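Local coordinates for aminotransferase, class III (Thermomicrobium roseum, PDB 6IO1), which probably catalyses pyridoxal-phosphate-dependent transamination as a thermostable, (S)-enantioselective omega-transaminase of class III, at residues 86-91 against 323-328; 294-299 against 328-333. One frame throughout, in Å; residues are numbered along the deposited sequence.

Interaction 1. Residues 86-91 against 323-328; sequences VPTFFG and TYSGHP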
ATOM      1  N   VAL B  86      -5.333 -15.433  -2.396  1.00 17.21           N
ATOM      2  CA  VAL B  86      -4.281 -16.313  -2.893  1.00 16.55           C
ATOM      3  C   VAL B  86      -3.094 -15.400  -3.166  1.00 15.27           C
ATOM      4  O   VAL B  86      -3.235 -14.418  -3.910  1.00 17.16           O
ATOM      5  CB  VAL B  86      -4.708 -17.076  -4.155  1.00 14.77           C
ATOM      6  CG1 VAL B  86      -3.525 -17.832  -4.739  1.00 14.46           C
ATOM      7  CG2 VAL B  86      -5.845 -18.028  -3.844  1.00 16.68           C
ATOM      8  N   PRO B  87      -1.926 -15.660  -2.594  1.00 15.26           N
ATOM      9  CA  PRO B  87      -0.789 -14.773  -2.837  1.00 13.33           C
ATOM     10  C   PRO B  87      -0.260 -14.950  -4.249  1.00 14.92           C
ATOM     11  O   PRO B  87      -0.452 -15.982  -4.896  1.00 14.19           O
ATOM     12  CB  PRO B  87       0.253 -15.213  -1.798  1.00 15.70           C
ATOM     13  CG  PRO B  87      -0.415 -16.272  -0.955  1.00 16.83           C
ATOM     14  CD  PRO B  87      -1.561 -16.804  -1.745  1.00 14.45           C
ATOM     15  N   THR B  88       0.396 -13.904  -4.736  1.00 15.84           N
ATOM     16  CA  THR B  88       1.158 -13.989  -5.968  1.00 14.83           C
ATOM     17  C   THR B  88       2.631 -14.241  -5.689  1.00 16.83           C
ATOM     18  O   THR B  88       3.427 -14.336  -6.629  1.00 16.55           O
ATOM     19  CB  THR B  88       0.975 -12.719  -6.805  1.00 12.79           C
ATOM     20  OG1 THR B  88       1.264 -11.567  -6.005  1.00 15.37           O
ATOM     21  CG2 THR B  88      -0.459 -12.630  -7.311  1.00 14.18           C
ATOM     22  N   PHE B  89       2.998 -14.355  -4.416  1.00 15.17           N
ATOM     23  CA  PHE B  89       4.346 -14.709  -4.010  1.00 16.39           C
ATOM     24  C   PHE B  89       4.637 -16.165  -4.360  1.00 14.95           C
ATOM     25  O   PHE B  89       3.730 -16.981  -4.548  1.00 16.50           O
ATOM     26  CB  PHE B  89       4.523 -14.522  -2.500  1.00 16.69           C
ATOM     27  CG  PHE B  89       4.645 -13.086  -2.054  1.00 15.43           C
ATOM     28  CD1 PHE B  89       3.885 -12.084  -2.635  1.00 16.10           C
ATOM     29  CD2 PHE B  89       5.508 -12.750  -1.022  1.00 16.19           C
ATOM     30  CE1 PHE B  89       4.000 -10.774  -2.208  1.00 16.22           C
ATOM     31  CE2 PHE B  89       5.626 -11.444  -0.593  1.00 17.63           C
ATOM     32  CZ  PHE B  89       4.871 -10.453  -1.185  1.00 16.22           C
ATOM     33  N   PHE B  90       5.930 -16.483  -4.442  1.00 15.78           N
ATOM     34  CA  PHE B  90       6.408 -17.864  -4.541  1.00 17.83           C
ATOM     35  C   PHE B  90       5.791 -18.610  -5.720  1.00 18.71           C
ATOM     36  O   PHE B  90       5.555 -19.819  -5.648  1.00 18.97           O
ATOM     37  CB  PHE B  90       6.153 -18.629  -3.237  1.00 18.77           C
ATOM     38  CG  PHE B  90       6.247 -17.774  -2.003  1.00 16.82           C
ATOM     39  CD1 PHE B  90       7.359 -16.977  -1.775  1.00 19.33           C
ATOM     40  CD2 PHE B  90       5.222 -17.766  -1.072  1.00 17.82           C
ATOM     41  CE1 PHE B  90       7.443 -16.188  -0.645  1.00 20.64           C
ATOM     42  CE2 PHE B  90       5.304 -16.980   0.061  1.00 18.57           C
ATOM     43  CZ  PHE B  90       6.414 -16.189   0.274  1.00 19.04           C
ATOM     44  N   GLY B  91       5.518 -17.901  -6.813  1.00 17.95           N
ATOM     45  CA  GLY B  91       4.950 -18.543  -7.980  1.00 17.52           C
ATOM     46  C   GLY B  91       3.492 -18.922  -7.865  1.00 16.83           C
ATOM     47  O   GLY B  91       3.004 -19.695  -8.693  1.00 17.70           O
ATOM     48  N   THR B 323       2.346  -7.545   0.217  1.00 17.59           N
ATOM     49  CA  THR B 323       1.631  -8.753   0.625  1.00 16.34           C
ATOM     50  C   THR B 323       0.383  -8.993  -0.219  1.00 15.20           C
ATOM     51  O   THR B 323       0.118 -10.125  -0.638  1.00 15.32           O
ATOM     52  CB  THR B 323       1.259  -8.663   2.105  1.00 17.85           C
ATOM     53  OG1 THR B 323       2.448  -8.741   2.905  1.00 22.26           O
ATOM     54  CG2 THR B 323       0.315  -9.791   2.493  1.00 16.84           C
ATOM     55  N   TYR B 324      -0.383  -7.941  -0.496  1.00 15.75           N
ATOM     56  CA  TYR B 324      -1.670  -8.077  -1.161  1.00 15.10           C
ATOM     57  C   TYR B 324      -1.577  -7.917  -2.674  1.00 14.54           C
ATOM     58  O   TYR B 324      -2.592  -7.639  -3.323  1.00 16.29           O
ATOM     59  CB  TYR B 324      -2.668  -7.086  -0.561  1.00 15.84           C
ATOM     60  CG  TYR B 324      -3.145  -7.542   0.796  1.00 16.42           C
ATOM     61  CD1 TYR B 324      -3.702  -8.802   0.960  1.00 15.16           C
ATOM     62  CD2 TYR B 324      -3.006  -6.735   1.917  1.00 17.17           C
ATOM     63  CE1 TYR B 324      -4.130  -9.241   2.194  1.00 18.13           C
ATOM     64  CE2 TYR B 324      -3.433  -7.166   3.160  1.00 16.14           C
ATOM     65  CZ  TYR B 324      -3.993  -8.420   3.290  1.00 15.76           C
ATOM     66  OH  TYR B 324      -4.422  -8.861   4.519  1.00 17.22           O
ATOM     67  N   SER B 325      -0.381  -8.070  -3.238  1.00 14.66           N
ATOM     68  CA  SER B 325      -0.199  -7.994  -4.682  1.00 14.59           C
ATOM     69  C   SER B 325      -1.064  -9.034  -5.383  1.00 12.01           C
ATOM     70  O   SER B 325      -0.951 -10.233  -5.112  1.00 14.57           O
ATOM     71  CB  SER B 325       1.273  -8.208  -5.027  1.00 14.79           C
ATOM     72  OG  SER B 325       1.437  -8.508  -6.402  1.00 17.66           O
ATOM     73  N   GLY B 326      -1.927  -8.575  -6.287  1.00 13.21           N
ATOM     74  CA  GLY B 326      -2.764  -9.491  -7.037  1.00 14.98           C
ATOM     75  C   GLY B 326      -3.901 -10.096  -6.247  1.00 13.01           C
ATOM     76  O   GLY B 326      -4.262 -11.253  -6.486  1.00 14.25           O
ATOM     77  N   HIS B 327      -4.459  -9.352  -5.295  1.00 13.04           N
ATOM     78  CA  HIS B 327      -5.538  -9.859  -4.461  1.00 13.81           C
ATOM     79  C   HIS B 327      -6.691 -10.357  -5.334  1.00 12.42           C
ATOM     80  O   HIS B 327      -7.191  -9.602  -6.179  1.00 13.08           O
ATOM     81  CB  HIS B 327      -6.023  -8.764  -3.510  1.00 14.78           C
ATOM     82  CG  HIS B 327      -6.911  -9.265  -2.415  1.00 13.66           C
ATOM     83  ND1 HIS B 327      -8.264  -9.457  -2.588  1.00 14.51           N
ATOM     84  CD2 HIS B 327      -6.640  -9.611  -1.135  1.00 13.99           C
ATOM     85  CE1 HIS B 327      -8.789  -9.901  -1.460  1.00 15.15           C
ATOM     86  NE2 HIS B 327      -7.826 -10.003  -0.562  1.00 14.50           N
ATOM     87  N   PRO B 328      -7.130 -11.610  -5.168  1.00 13.96           N
ATOM     88  CA  PRO B 328      -8.152 -12.157  -6.079  1.00 13.86           C
ATOM     89  C   PRO B 328      -9.455 -11.375  -6.091  1.00 14.91           C
ATOM     90  O   PRO B 328     -10.044 -11.185  -7.163  1.00 14.43           O
ATOM     91  CB  PRO B 328      -8.354 -13.586  -5.550  1.00 13.30           C
ATOM     92  CG  PRO B 328      -7.074 -13.912  -4.853  1.00 14.44           C
ATOM     93  CD  PRO B 328      -6.627 -12.625  -4.226  1.00 13.67           C
TER
HETATM   94  O   HOH W   1      -3.732 -14.152  -6.662  1.00 12.32           O
HETATM   95  O   HOH W   2       0.432 -11.553  -2.973  1.00 17.97           O

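Interaction 2. Residues 294-299 against 328-333; sequences GYVPLG and PVACAV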
ATOM      1  N   GLY B 294     -12.501   2.302  -7.205  1.00 15.29           N
ATOM      2  CA  GLY B 294     -12.382   2.455  -5.773  1.00 16.39           C
ATOM      3  C   GLY B 294     -13.150   1.443  -4.955  1.00 16.92           C
ATOM      4  O   GLY B 294     -13.138   1.535  -3.721  1.00 19.70           O
ATOM      5  N   TYR B 295     -13.814   0.479  -5.596  1.00 15.12           N
ATOM      6  CA  TYR B 295     -14.613  -0.492  -4.853  1.00 14.73           C
ATOM      7  C   TYR B 295     -13.741  -1.401  -3.992  1.00 16.29           C
ATOM      8  O   TYR B 295     -14.149  -1.799  -2.896  1.00 16.81           O
ATOM      9  CB  TYR B 295     -15.473  -1.307  -5.820  1.00 15.59           C
ATOM     10  CG  TYR B 295     -16.720  -0.578  -6.278  1.00 13.48           C
ATOM     11  CD1 TYR B 295     -16.630   0.634  -6.952  1.00 14.26           C
ATOM     12  CD2 TYR B 295     -17.985  -1.099  -6.038  1.00 13.78           C
ATOM     13  CE1 TYR B 295     -17.764   1.308  -7.369  1.00 13.31           C
ATOM     14  CE2 TYR B 295     -19.124  -0.432  -6.451  1.00 14.29           C
ATOM     15  CZ  TYR B 295     -19.008   0.770  -7.116  1.00 13.21           C
ATOM     16  OH  TYR B 295     -20.138   1.436  -7.531  1.00 14.46           O
ATOM     17  N   VAL B 296     -12.550  -1.751  -4.472  1.00 14.40           N
ATOM     18  CA  VAL B 296     -11.583  -2.533  -3.700  1.00 15.09           C
ATOM     19  C   VAL B 296     -10.200  -1.941  -3.954  1.00 16.94           C
ATOM     20  O   VAL B 296      -9.896  -1.564  -5.096  1.00 16.04           O
ATOM     21  CB  VAL B 296     -11.626  -4.027  -4.074  1.00 12.72           C
ATOM     22  CG1 VAL B 296     -10.625  -4.819  -3.246  1.00 12.68           C
ATOM     23  CG2 VAL B 296     -13.022  -4.605  -3.885  1.00 15.00           C
ATOM     24  N   PRO B 297      -9.343  -1.814  -2.938  1.00 16.07           N
ATOM     25  CA  PRO B 297      -7.995  -1.267  -3.169  1.00 15.41           C
ATOM     26  C   PRO B 297      -7.213  -2.111  -4.162  1.00 14.75           C
ATOM     27  O   PRO B 297      -6.994  -3.307  -3.954  1.00 14.91           O
ATOM     28  CB  PRO B 297      -7.362  -1.298  -1.775  1.00 16.51           C
ATOM     29  CG  PRO B 297      -8.517  -1.207  -0.843  1.00 16.76           C
ATOM     30  CD  PRO B 297      -9.626  -1.980  -1.501  1.00 15.72           C
ATOM     31  N   LEU B 298      -6.793  -1.476  -5.254  1.00 13.66           N
ATOM     32  CA  LEU B 298      -6.007  -2.151  -6.275  1.00 14.47           C
ATOM     33  C   LEU B 298      -5.137  -1.140  -7.006  1.00 13.02           C
ATOM     34  O   LEU B 298      -5.551  -0.003  -7.242  1.00 15.64           O
ATOM     35  CB  LEU B 298      -6.901  -2.895  -7.274  1.00 14.83           C
ATOM     36  CG  LEU B 298      -6.169  -3.703  -8.349  1.00 13.99           C
ATOM     37  CD1 LEU B 298      -5.192  -4.681  -7.717  1.00 13.18           C
ATOM     38  CD2 LEU B 298      -7.150  -4.433  -9.240  1.00 13.02           C
ATOM     39  N   GLY B 299      -3.928  -1.572  -7.354  1.00 13.50           N
ATOM     40  CA  GLY B 299      -2.987  -0.788  -8.122  1.00 14.29           C
ATOM     41  C   GLY B 299      -2.134  -1.748  -8.920  1.00 12.17           C
ATOM     42  O   GLY B 299      -2.268  -2.966  -8.799  1.00 13.28           O
ATOM     43  N   PRO B 328      -7.130 -11.610  -5.168  1.00 13.96           N
ATOM     44  CA  PRO B 328      -8.152 -12.157  -6.079  1.00 13.86           C
ATOM     45  C   PRO B 328      -9.455 -11.375  -6.091  1.00 14.91           C
ATOM     46  O   PRO B 328     -10.044 -11.185  -7.163  1.00 14.43           O
ATOM     47  CB  PRO B 328      -8.354 -13.586  -5.550  1.00 13.30           C
ATOM     48  CG  PRO B 328      -7.074 -13.912  -4.853  1.00 14.44           C
ATOM     49  CD  PRO B 328      -6.627 -12.625  -4.226  1.00 13.67           C
ATOM     50  N   VAL B 329      -9.923 -10.913  -4.931  1.00 12.91           N
ATOM     51  CA  VAL B 329     -11.165 -10.149  -4.890  1.00 13.32           C
ATOM     52  C   VAL B 329     -10.998  -8.826  -5.626  1.00 12.57           C
ATOM     53  O   VAL B 329     -11.869  -8.417  -6.407  1.00 13.87           O
ATOM     54  CB  VAL B 329     -11.608  -9.937  -3.432  1.00 12.16           C
ATOM     55  CG1 VAL B 329     -12.946  -9.214  -3.377  1.00 12.58           C
ATOM     56  CG2 VAL B 329     -11.677 -11.271  -2.710  1.00 12.86           C
ATOM     57  N   ALA B 330      -9.876  -8.142  -5.392  1.00 12.50           N
ATOM     58  CA  ALA B 330      -9.611  -6.886  -6.083  1.00 12.40           C
ATOM     59  C   ALA B 330      -9.551  -7.091  -7.589  1.00 12.24           C
ATOM     60  O   ALA B 330     -10.113  -6.300  -8.353  1.00 13.40           O
ATOM     61  CB  ALA B 330      -8.307  -6.270  -5.573  1.00 13.04           C
ATOM     62  N   CYS B 331      -8.875  -8.152  -8.037  1.00 13.41           N
ATOM     63  CA  CYS B 331      -8.752  -8.405  -9.470  1.00 14.94           C
ATOM     64  C   CYS B 331     -10.096  -8.764 -10.100  1.00 14.55           C
ATOM     65  O   CYS B 331     -10.389  -8.341 -11.223  1.00 15.60           O
ATOM     66  CB  CYS B 331      -7.722  -9.507  -9.715  1.00 13.57           C
ATOM     67  SG  CYS B 331      -6.038  -9.044  -9.248  1.00 14.72           S
ATOM     68  N   ALA B 332     -10.918  -9.558  -9.407  1.00 13.15           N
ATOM     69  CA  ALA B 332     -12.243  -9.879  -9.934  1.00 14.09           C
ATOM     70  C   ALA B 332     -13.109  -8.629 -10.047  1.00 13.11           C
ATOM     71  O   ALA B 332     -13.794  -8.418 -11.063  1.00 14.35           O
ATOM     72  CB  ALA B 332     -12.920 -10.926  -9.050  1.00 14.37           C
ATOM     73  N   VAL B 333     -13.093  -7.785  -9.011  1.00 13.93           N
ATOM     74  CA  VAL B 333     -13.838  -6.532  -9.065  1.00 12.61           C
ATOM     75  C   VAL B 333     -13.310  -5.656 -10.193  1.00 13.50           C
ATOM     76  O   VAL B 333     -14.078  -4.969 -10.874  1.00 15.65           O
ATOM     77  CB  VAL B 333     -13.777  -5.815  -7.703  1.00 12.76           C
ATOM     78  CG1 VAL B 333     -14.315  -4.397  -7.816  1.00 13.69           C
ATOM     79  CG2 VAL B 333     -14.558  -6.598  -6.660  1.00 13.31           C
TER

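Interaction 1. Residues 86-91 against 323-328
Val86 and Thr88 meet the loop 323-328 where two irregular segments run side by side, Val86 across from Pro328 and Thr88 across from Gly326, the latter pair with CA atoms 6.1 Å apart. A type II beta turn from Tyr324 to His327 shapes the segment 323-328, and its Gly326, at positive phi, packs its CA 3.9 Å from Thr88 CG2, where a CB would collide with that methyl. Two waters join the backbones: one donates to Val86 O and Gly326 O, while the other accepts from Thr88 N and donates to Thr323 O and Ser325 O. Thr88 OG1 donates directly to Ser325 O at 2.7 Å. With chi1 at 53°, OG1 sits between its own backbone N and carbonyl carbon, and it reaches the acceptor from above the carbonyl plane, 57° out of it. Replacing Thr88 by a valine would probably leave Ser325 O with its water but without this hydroxyl donor. Ser325 OG itself bonds to Phe117 O, and Gly326 O to Thr97 OG1. Van der Waals contacts flank the polar centre: Val86 CB packs on Pro328 CG at 4.0 Å, and the Phe89 ring brings CZ to 4.1 Å from Thr323 CA. Thr323 OG1 bonds to Lys289 of the second subunit. Water and side-chain hydroxyls thus satisfy carbonyls of this buried contact, tying two loops at the dimer interface without any regular strand pairing.

Interaction 2. Residues 294-299 against 328-333
Apolar contact carries nearly all of the meeting between Val296, Leu298 and the first turns of helix 328-344. Ala330 is the centre of it: its CA is 5.3 Å from that of Val296, a close approach that a small methyl side chain permits. Val296 straddles the helix surface with its two branches. CG1, held anti to the backbone N (chi1 -179°), rests on Ala330 CB at 3.6 Å, while CG2 turns to the next turn of the helix and meets Val333 CG2 at 3.7 Å, the two valines crossing at a slant. The other branch of Val333, CG1, lies against Tyr295 CB at 3.9 Å, and beyond that carbon the tyrosine leads away from the helix, its OH bonded to Gly66 O and Arg69 N. From the other end of the loop, Leu298 flanks Ala330, its CB 4.0 Å from the alanine methyl.

Polar backbone groups enter this contact through van der Waals approach. Pro297 O lies 3.6 Å from Ala330 CB, and Leu298 CD2 comes equally near Ala330 O. The helix keeps its own bonding, with Ala332 N to Pro328 O and Val333 N to Val329 O.

Neighbouring helices add to the packing: Leu100 of helix 95-107 touches Leu298, and Ala76 of helix 70-82 touches Val333. Across the dimer interface, Tyr295 packs on Ala84 of the second subunit. Here a loop between two strands of the large domain packs on a helix, within the fold-type I aminotransferase architecture, seating the connection between strands 284-287 and 299-304 against helix 328-344, close to the cofactor pocket.

How the interactions relate
Pro328 belongs to both contacts: its CG and CD touch Val86 in interaction 1, and it begins the helix whose first two turns receive 294-299 in interaction 2. The centres lie 13 Å apart, and the two touch directly where Gly326 C meets Cys331 SG at 3.8 Å. His327, just before the helix, caps it through ND1 with weak bonds to Val329 N and Ala330 N, while NE2 binds Gly294 O of the second subunit, so each interaction 1 reaches the loop of interaction 2 in the partner chain. Relative to bound PMP, the side chain of Pro297 is about 8 Å away and that of Ser325 about 14 Å.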